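Local coordinates for glycoside hydrolase family 12 (Spirochaeta thermophila, PDB 5LU3), which probably acts as a cellulase in its full-length form, the part described here being its type A, family 64 carbohydrate-binding module, at residues A[4-9]-A[18-23]; A[36-41]-A[78-83]; A[44-49]-A[61-66]. One frame throughout, in Å; residues are numbered along the deposited sequence.

The three contacts share one all-beta module built on two sheets. Contact 1 joins edge strand 4-5 to strand 16-22 in the mixed sheet and runs on to a calcium site. Contact 2 pairs strands 33-40 and 80-85 in the antiparallel sheet. Both are partly buried, and they touch each other in the interior, where M6 meets M83 and W20 meets V81. Contact 3 lies at the surface. It ties a hairpin at the other edge of the mixed sheet to a loop. Their chemistry differs: backbone bonds, thioether packing and a water in contact 1, an aromatic stack with a histidine-carboxylate bond in contact 2, and one asparagine amide in contact 3.

Contact 1: A[4-9]-A[18-23]; sequences LEMDLP and YLWKTD
M6 lays its thioether across T22. M6 SD comes to 3.8 Å from T22 CB, and the terminal methyl CE rests on T22 CG2 and CB. The methionine has CG between the backbone N and the carbonyl carbon (chi1 60°), and the chain then bends at chi2 (72°) to bring the sulfur over the threonine. M6 CG also touches W20 CB. L8 adds its CD1 methyl to T22 at about a right angle. M83 of strand 80-85 packs on the methionine as well.

The polar side of T22 does different work. Its OG1 stands anti to its own backbone N (chi1 -174°), and from there the hydroxyl donates to M6 O at 3.0 Å. A water also donates to M6 O, as well as to E5 OE2, and accepts from the backbone N of D23. M6 O is thus gripped by two donors. The backbone N of D24 bonds to T22 OG1, and Y67 OH is a further partner of E5 OE2.

Strand 4-5 runs parallel to strand 16-22 at one edge of the mixed sheet, where strand 4-5 is outermost. L4 N bonds to L19 O at 3.0 Å. K21 N bonds to L4 O and M6 N to K21 O, each at 2.9 Å. L4 O also lies in the plane of the W20 ring, at its edge. On the other face of the sheet E5 and K21 lie together. K21 CG packs 3.9 Å from E5 CA, while K21 NZ and E5 OE1 stay 5.0 Å apart and make no salt bridge. Past the strand, D23 OD1 and D24 OD1 bind a calcium ion; D7 is also a calcium ligand.

Contact 2: A[36-41]-A[78-83]; sequences NSWNLD and WSHVEM
H80 lies alongside W38 and points the same way, so its side chain can be followed over the indole. H80 CB sits over the five-membered ring of W38, 3.7 Å from its centroid, in a CH-pi contact. H80 CG, set anti to the backbone N (chi1 176°), moves on toward W38 CE2 and CZ2. H80 CD2 comes closest, 3.2 Å from W38 CZ2. Together the imidazole and the six-membered ring make an offset stack, with centroids 4.2 Å apart and planes at 24°. At the tip, H80 NE2 passes W38 CH2 and donates to E82 OE1 at 2.7 Å. It meets the anti side of that carboxylate oxygen. E82 OE2 bonds to Y34 OH, and a water links it to N36 ND2.

Strands 33-40 and 80-85 are neighbours in the antiparallel sheet. W38 and H80 are a hydrogen-bonded antiparallel pair, as are N36 and E82. S37 and V81, the non-hydrogen-bonded pair between them, face inward to L43 of the mixed sheet packed against it, as in a beta sandwich. Beyond the W38-H80 pair, S79 OG donates to N39 O at 2.7 Å. L40 CD2 packs on S79 CB from 3.6 Å. N39 OD1 meets W78 CD1 at the edge of the indole, 3.3 Å away, with the amide plane nearly upright to the ring. A second water joins W38 NE1 to W78 O.

An alanine in place of H80 would probably leave one face of the W38 indole without its stacking partner and E82 OE1 without its ring N-H donor. H80 ND1 is also hydrogen-bonded, to D13 OD1. With a carboxylate at each ring nitrogen, the imidazole is probably biased toward its protonated, positively charged form.

Contact 3: A[44-49]-A[61-66]; sequences EINGND and PPASDG
A two-residue beta hairpin meets a proline-rich loop here. The hairpin joins strands 42-45 and 48-49 through a type I' turn from I45 to N48, and N46 at its first corner reaches across to P61. N46 CG lies beside the backbone N, opposite the carbonyl carbon (chi1 -61°). This carries the amide across to the loop, where N46 ND2 donates to P61 O at 2.8 Å. The bond is nearly straight, 167° at the hydrogen. It arrives in the plane of the carbonyl and on a lone pair. P61 O also lies almost exactly in the plane of the N46 amide, so neither flat group is tilted out of the bond.

The rest of that amide is in use too. Its ND2 has a second acceptor in Y67 O, and OD1 takes the backbone N-H of Y69. Three bonds thus fix the rotation of the side chain, and both ends of the amide are told apart. Through these bonds to P61, Y67 and Y69 the asparagine ties the hairpin tip both to the loop 61-66 and to the start of strand 68-74, which neighbours 42-45 in the sheet.

N46 has a phi of 52°, and the positive phi continues at G47, as a type I' turn requires. The turn is closed from both sides: I45 N bonds to N48 O and N48 N to I45 O, each at 2.9 Å. Strand 48-49 is the outermost strand on this side of the mixed sheet. Across the contact, A63 CB packs 4.0 Å from N46 OD1. A63 N stands 3.2 Å from N46 ND2, but both are donors and no bond forms. P61 also rests on Y50.

Contact 1: A[4-9]-A[18-23]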
# COMPACT_ATOMS: atom_id res chain seq x y z
N LEU A 4 -7.46 -6.87 6.97
CA LEU A 4 -7.95 -5.95 7.97
C LEU A 4 -8.13 -4.59 7.36
O LEU A 4 -7.23 -4.05 6.72
CB LEU A 4 -6.99 -5.89 9.16
CG LEU A 4 -6.76 -7.27 9.79
CD1 LEU A 4 -5.85 -7.10 11.01
CD2 LEU A 4 -8.07 -7.96 10.18
N GLU A 5 -9.31 -4.02 7.54
CA GLU A 5 -9.60 -2.74 6.92
C GLU A 5 -8.88 -1.60 7.63
O GLU A 5 -8.76 -1.58 8.84
CB GLU A 5 -11.11 -2.48 6.83
CG GLU A 5 -11.43 -1.29 5.94
CD GLU A 5 -12.87 -1.18 5.50
OE1 GLU A 5 -13.70 -2.01 5.91
OE2 GLU A 5 -13.19 -0.26 4.71
N MET A 6 -8.35 -0.69 6.83
CA MET A 6 -7.77 0.54 7.32
C MET A 6 -8.14 1.71 6.45
O MET A 6 -8.74 1.55 5.36
CB MET A 6 -6.27 0.38 7.52
CG MET A 6 -5.49 0.03 6.27
SD MET A 6 -5.31 1.36 5.04
CE MET A 6 -4.33 0.45 3.84
N ASP A 7 -7.81 2.91 6.96
CA ASP A 7 -8.12 4.17 6.33
C ASP A 7 -6.80 4.86 6.00
O ASP A 7 -5.82 4.75 6.75
CB ASP A 7 -8.93 5.08 7.28
CG ASP A 7 -10.22 4.43 7.75
OD1 ASP A 7 -10.92 3.85 6.89
OD2 ASP A 7 -10.53 4.49 8.97
N LEU A 8 -6.80 5.62 4.91
CA LEU A 8 -5.65 6.45 4.57
C LEU A 8 -5.71 7.79 5.28
O LEU A 8 -6.83 8.28 5.58
CB LEU A 8 -5.54 6.64 3.06
CG LEU A 8 -4.68 5.61 2.33
CD1 LEU A 8 -4.92 4.19 2.64
CD2 LEU A 8 -4.74 5.84 0.83
N PRO A 9 -4.57 8.43 5.56
CA PRO A 9 -3.23 7.91 5.28
C PRO A 9 -2.87 6.77 6.22
O PRO A 9 -3.39 6.69 7.32
CB PRO A 9 -2.34 9.12 5.55
CG PRO A 9 -3.10 9.93 6.52
CD PRO A 9 -4.53 9.74 6.19
N TYR A 18 1.45 -9.08 6.74
CA TYR A 18 0.16 -8.49 7.05
C TYR A 18 -0.69 -8.37 5.81
O TYR A 18 -0.19 -8.19 4.69
CB TYR A 18 0.31 -7.11 7.73
CG TYR A 18 1.21 -7.17 8.92
CD1 TYR A 18 0.82 -7.83 10.08
CD2 TYR A 18 2.51 -6.70 8.86
CE1 TYR A 18 1.68 -7.94 11.18
CE2 TYR A 18 3.38 -6.83 9.93
CZ TYR A 18 2.97 -7.44 11.07
OH TYR A 18 3.86 -7.57 12.12
N LEU A 19 -2.00 -8.43 6.04
CA LEU A 19 -3.02 -8.25 4.99
C LEU A 19 -3.92 -7.09 5.40
O LEU A 19 -4.54 -7.13 6.46
CB LEU A 19 -3.85 -9.52 4.85
CG LEU A 19 -3.07 -10.77 4.50
CD1 LEU A 19 -4.00 -11.97 4.50
CD2 LEU A 19 -2.39 -10.62 3.16
N TRP A 20 -4.02 -6.08 4.53
CA TRP A 20 -4.85 -4.90 4.80
C TRP A 20 -5.76 -4.66 3.61
O TRP A 20 -5.41 -5.02 2.50
CB TRP A 20 -4.03 -3.65 5.01
CG TRP A 20 -3.06 -3.73 6.14
CD1 TRP A 20 -3.34 -4.02 7.42
CD2 TRP A 20 -1.65 -3.57 6.06
NE1 TRP A 20 -2.19 -4.00 8.17
CE2 TRP A 20 -1.14 -3.73 7.35
CE3 TRP A 20 -0.77 -3.28 5.01
CZ2 TRP A 20 0.25 -3.62 7.63
CZ3 TRP A 20 0.60 -3.15 5.30
CH2 TRP A 20 1.07 -3.32 6.59
N LYS A 21 -6.89 -4.00 3.84
CA LYS A 21 -7.71 -3.55 2.74
C LYS A 21 -8.20 -2.15 2.99
O LYS A 21 -8.32 -1.74 4.14
CB LYS A 21 -8.87 -4.51 2.45
CG LYS A 21 -9.91 -4.60 3.54
CD LYS A 21 -11.00 -5.60 3.23
CE LYS A 21 -12.00 -5.65 4.37
NZ LYS A 21 -13.05 -6.66 4.15
N THR A 22 -8.45 -1.42 1.92
CA THR A 22 -8.98 -0.08 2.01
C THR A 22 -9.78 0.22 0.77
O THR A 22 -9.50 -0.30 -0.30
CB THR A 22 -7.85 0.96 2.21
OG1 THR A 22 -8.39 2.26 2.42
CG2 THR A 22 -6.88 1.01 1.04
N ASP A 23 -10.73 1.14 0.90
CA ASP A 23 -11.39 1.69 -0.27
C ASP A 23 -11.01 3.16 -0.49
O ASP A 23 -11.74 3.86 -1.20
CB ASP A 23 -12.90 1.48 -0.24
CG ASP A 23 -13.60 2.25 0.83
OD1 ASP A 23 -12.93 2.84 1.68
OD2 ASP A 23 -14.87 2.29 0.84
O HOH W 1 -11.27 1.59 3.95

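Contact 2: A[36-41]-A[78-83]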
# COMPACT_ATOMS: atom_id res chain seq x y z
N ASN A 36 4.53 4.17 -1.21
CA ASN A 36 5.96 3.91 -1.32
C ASN A 36 6.39 2.98 -0.20
O ASN A 36 5.72 2.87 0.82
CB ASN A 36 6.74 5.25 -1.29
CG ASN A 36 8.15 5.13 -1.82
OD1 ASN A 36 8.48 4.19 -2.55
ND2 ASN A 36 8.98 6.08 -1.46
N SER A 37 7.49 2.27 -0.43
CA SER A 37 7.98 1.31 0.53
C SER A 37 9.47 1.17 0.35
O SER A 37 10.03 1.49 -0.69
CB SER A 37 7.26 -0.02 0.38
OG SER A 37 7.37 -0.54 -0.95
N TRP A 38 10.08 0.63 1.38
CA TRP A 38 11.48 0.25 1.35
C TRP A 38 11.75 -0.91 2.30
O TRP A 38 11.06 -1.09 3.30
CB TRP A 38 12.42 1.41 1.63
CG TRP A 38 12.11 2.22 2.81
CD1 TRP A 38 12.51 2.00 4.08
CD2 TRP A 38 11.39 3.45 2.82
NE1 TRP A 38 12.08 3.01 4.90
CE2 TRP A 38 11.40 3.93 4.15
CE3 TRP A 38 10.71 4.19 1.84
CZ2 TRP A 38 10.78 5.12 4.51
CZ3 TRP A 38 10.09 5.35 2.20
CH2 TRP A 38 10.14 5.81 3.54
N ASN A 39 12.79 -1.66 1.96
CA ASN A 39 13.24 -2.79 2.73
C ASN A 39 12.20 -3.87 2.97
O ASN A 39 12.23 -4.57 4.00
CB ASN A 39 13.87 -2.31 4.05
CG ASN A 39 15.11 -1.46 3.80
OD1 ASN A 39 15.12 -0.26 4.06
ND2 ASN A 39 16.14 -2.06 3.26
N LEU A 40 11.26 -3.99 2.03
CA LEU A 40 10.25 -5.04 2.07
C LEU A 40 10.68 -6.25 1.26
O LEU A 40 11.45 -6.15 0.30
CB LEU A 40 8.90 -4.54 1.53
CG LEU A 40 8.30 -3.38 2.31
CD1 LEU A 40 6.87 -3.16 1.85
CD2 LEU A 40 8.31 -3.64 3.79
N ASP A 41 10.12 -7.38 1.66
CA ASP A 41 10.17 -8.62 0.89
C ASP A 41 9.07 -8.69 -0.15
O ASP A 41 9.27 -9.27 -1.19
CB ASP A 41 10.04 -9.83 1.81
CG ASP A 41 11.05 -9.83 2.94
OD1 ASP A 41 12.22 -9.44 2.72
OD2 ASP A 41 10.65 -10.22 4.07
N TRP A 78 13.31 -1.78 10.06
CA TRP A 78 13.12 -0.61 9.23
C TRP A 78 12.40 -0.91 7.91
O TRP A 78 12.31 -0.05 7.03
CB TRP A 78 14.44 0.11 8.99
CG TRP A 78 15.55 -0.73 8.50
CD1 TRP A 78 15.96 -0.88 7.23
CD2 TRP A 78 16.46 -1.49 9.31
NE1 TRP A 78 17.06 -1.72 7.17
CE2 TRP A 78 17.38 -2.11 8.44
CE3 TRP A 78 16.56 -1.73 10.68
CZ2 TRP A 78 18.40 -2.94 8.90
CZ3 TRP A 78 17.58 -2.55 11.15
CH2 TRP A 78 18.49 -3.15 10.25
N SER A 79 11.86 -2.11 7.77
CA SER A 79 10.90 -2.33 6.71
C SER A 79 9.76 -1.30 6.85
O SER A 79 9.33 -0.99 7.96
CB SER A 79 10.34 -3.74 6.82
OG SER A 79 11.30 -4.74 6.53
N HIS A 80 9.25 -0.78 5.74
CA HIS A 80 8.31 0.32 5.80
C HIS A 80 7.40 0.38 4.57
O HIS A 80 7.87 0.18 3.45
CB HIS A 80 9.11 1.63 5.88
CG HIS A 80 8.27 2.86 5.84
ND1 HIS A 80 7.64 3.36 6.95
CD2 HIS A 80 7.97 3.69 4.82
CE1 HIS A 80 7.00 4.47 6.62
NE2 HIS A 80 7.20 4.69 5.34
N VAL A 81 6.14 0.75 4.80
CA VAL A 81 5.25 1.19 3.73
C VAL A 81 4.55 2.46 4.20
O VAL A 81 4.28 2.65 5.39
CB VAL A 81 4.21 0.10 3.34
CG1 VAL A 81 3.22 -0.22 4.46
CG2 VAL A 81 3.47 0.49 2.07
N GLU A 82 4.19 3.30 3.24
CA GLU A 82 3.30 4.44 3.48
C GLU A 82 2.38 4.66 2.28
O GLU A 82 2.77 4.43 1.14
CB GLU A 82 4.08 5.72 3.79
CG GLU A 82 4.99 6.21 2.67
CD GLU A 82 6.01 7.23 3.11
OE1 GLU A 82 6.59 7.04 4.20
OE2 GLU A 82 6.23 8.20 2.36
N MET A 83 1.17 5.11 2.59
CA MET A 83 0.13 5.38 1.60
C MET A 83 -0.50 6.67 2.05
O MET A 83 -1.17 6.71 3.07
CB MET A 83 -0.89 4.23 1.60
CG MET A 83 -0.25 2.87 1.57
SD MET A 83 -1.45 1.56 1.46
CE MET A 83 -0.36 0.17 1.66
O HOH W 2 8.34 8.12 0.54
O HOH W 3 12.29 2.94 7.83

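Contact 3: A[44-49]-A[61-66]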
# COMPACT_ATOMS: atom_id res chain seq x y z
N GLU A 44 2.29 -6.29 -2.43
CA GLU A 44 1.43 -6.63 -3.55
C GLU A 44 0.06 -5.99 -3.30
O GLU A 44 -0.45 -6.07 -2.17
CB GLU A 44 1.26 -8.16 -3.63
CG GLU A 44 0.80 -8.71 -4.93
CD GLU A 44 1.10 -10.19 -5.00
OE1 GLU A 44 2.29 -10.59 -5.06
OE2 GLU A 44 0.13 -10.94 -4.94
N ILE A 45 -0.52 -5.36 -4.32
CA ILE A 45 -1.85 -4.73 -4.19
C ILE A 45 -2.69 -5.21 -5.35
O ILE A 45 -2.34 -4.99 -6.51
CB ILE A 45 -1.81 -3.21 -4.14
CG1 ILE A 45 -0.79 -2.72 -3.10
CG2 ILE A 45 -3.21 -2.67 -3.86
CD1 ILE A 45 -0.63 -1.22 -3.07
N ASN A 46 -3.77 -5.95 -5.03
CA ASN A 46 -4.62 -6.53 -6.07
C ASN A 46 -3.85 -7.32 -7.12
O ASN A 46 -4.12 -7.24 -8.30
CB ASN A 46 -5.52 -5.50 -6.69
CG ASN A 46 -6.45 -4.88 -5.67
OD1 ASN A 46 -6.77 -5.49 -4.64
ND2 ASN A 46 -6.90 -3.65 -5.96
N GLY A 47 -2.86 -8.08 -6.63
CA GLY A 47 -2.06 -8.91 -7.52
C GLY A 47 -0.95 -8.22 -8.28
O GLY A 47 -0.29 -8.88 -9.10
N ASN A 48 -0.73 -6.95 -8.00
CA ASN A 48 0.30 -6.20 -8.67
C ASN A 48 1.45 -5.97 -7.73
O ASN A 48 1.28 -5.62 -6.56
CB ASN A 48 -0.27 -4.87 -9.12
CG ASN A 48 -1.45 -5.05 -10.01
OD1 ASN A 48 -1.30 -5.41 -11.17
ND2 ASN A 48 -2.62 -4.81 -9.48
N ASP A 49 2.64 -6.15 -8.27
CA ASP A 49 3.89 -6.03 -7.51
C ASP A 49 4.37 -4.58 -7.46
O ASP A 49 4.73 -3.99 -8.49
CB ASP A 49 4.92 -6.90 -8.23
CG ASP A 49 6.29 -6.82 -7.69
OD1 ASP A 49 6.51 -6.23 -6.63
OD2 ASP A 49 7.14 -7.43 -8.36
N PRO A 61 -4.86 -0.44 -9.97
CA PRO A 61 -6.26 -0.78 -10.22
C PRO A 61 -6.95 -1.30 -8.98
O PRO A 61 -6.36 -2.09 -8.23
CB PRO A 61 -6.16 -1.88 -11.28
CG PRO A 61 -4.78 -1.77 -11.88
CD PRO A 61 -3.94 -1.28 -10.76
N PRO A 62 -8.19 -0.85 -8.74
CA PRO A 62 -8.96 -1.45 -7.67
C PRO A 62 -9.37 -2.87 -8.05
O PRO A 62 -9.30 -3.27 -9.21
CB PRO A 62 -10.22 -0.56 -7.60
CG PRO A 62 -10.39 -0.07 -8.99
CD PRO A 62 -8.98 0.15 -9.50
N ALA A 63 -9.85 -3.62 -7.08
CA ALA A 63 -10.52 -4.87 -7.35
C ALA A 63 -11.94 -4.56 -7.81
O ALA A 63 -12.40 -3.42 -7.78
CB ALA A 63 -10.53 -5.74 -6.11
N SER A 64 -12.66 -5.60 -8.23
CA SER A 64 -13.98 -5.38 -8.82
C SER A 64 -15.05 -4.98 -7.82
O SER A 64 -16.16 -4.65 -8.22
CB SER A 64 -14.39 -6.58 -9.66
OG SER A 64 -14.67 -7.70 -8.86
N ASP A 65 -14.72 -5.03 -6.51
CA ASP A 65 -15.57 -4.49 -5.46
C ASP A 65 -15.19 -3.09 -5.01
O ASP A 65 -15.74 -2.59 -4.05
CB ASP A 65 -15.59 -5.42 -4.25
CG ASP A 65 -14.23 -5.55 -3.55
OD1 ASP A 65 -13.22 -5.03 -4.08
OD2 ASP A 65 -14.20 -6.20 -2.49
N GLY A 66 -14.24 -2.46 -5.71
CA GLY A 66 -13.79 -1.12 -5.37
C GLY A 66 -12.77 -1.01 -4.24
O GLY A 66 -12.48 0.08 -3.80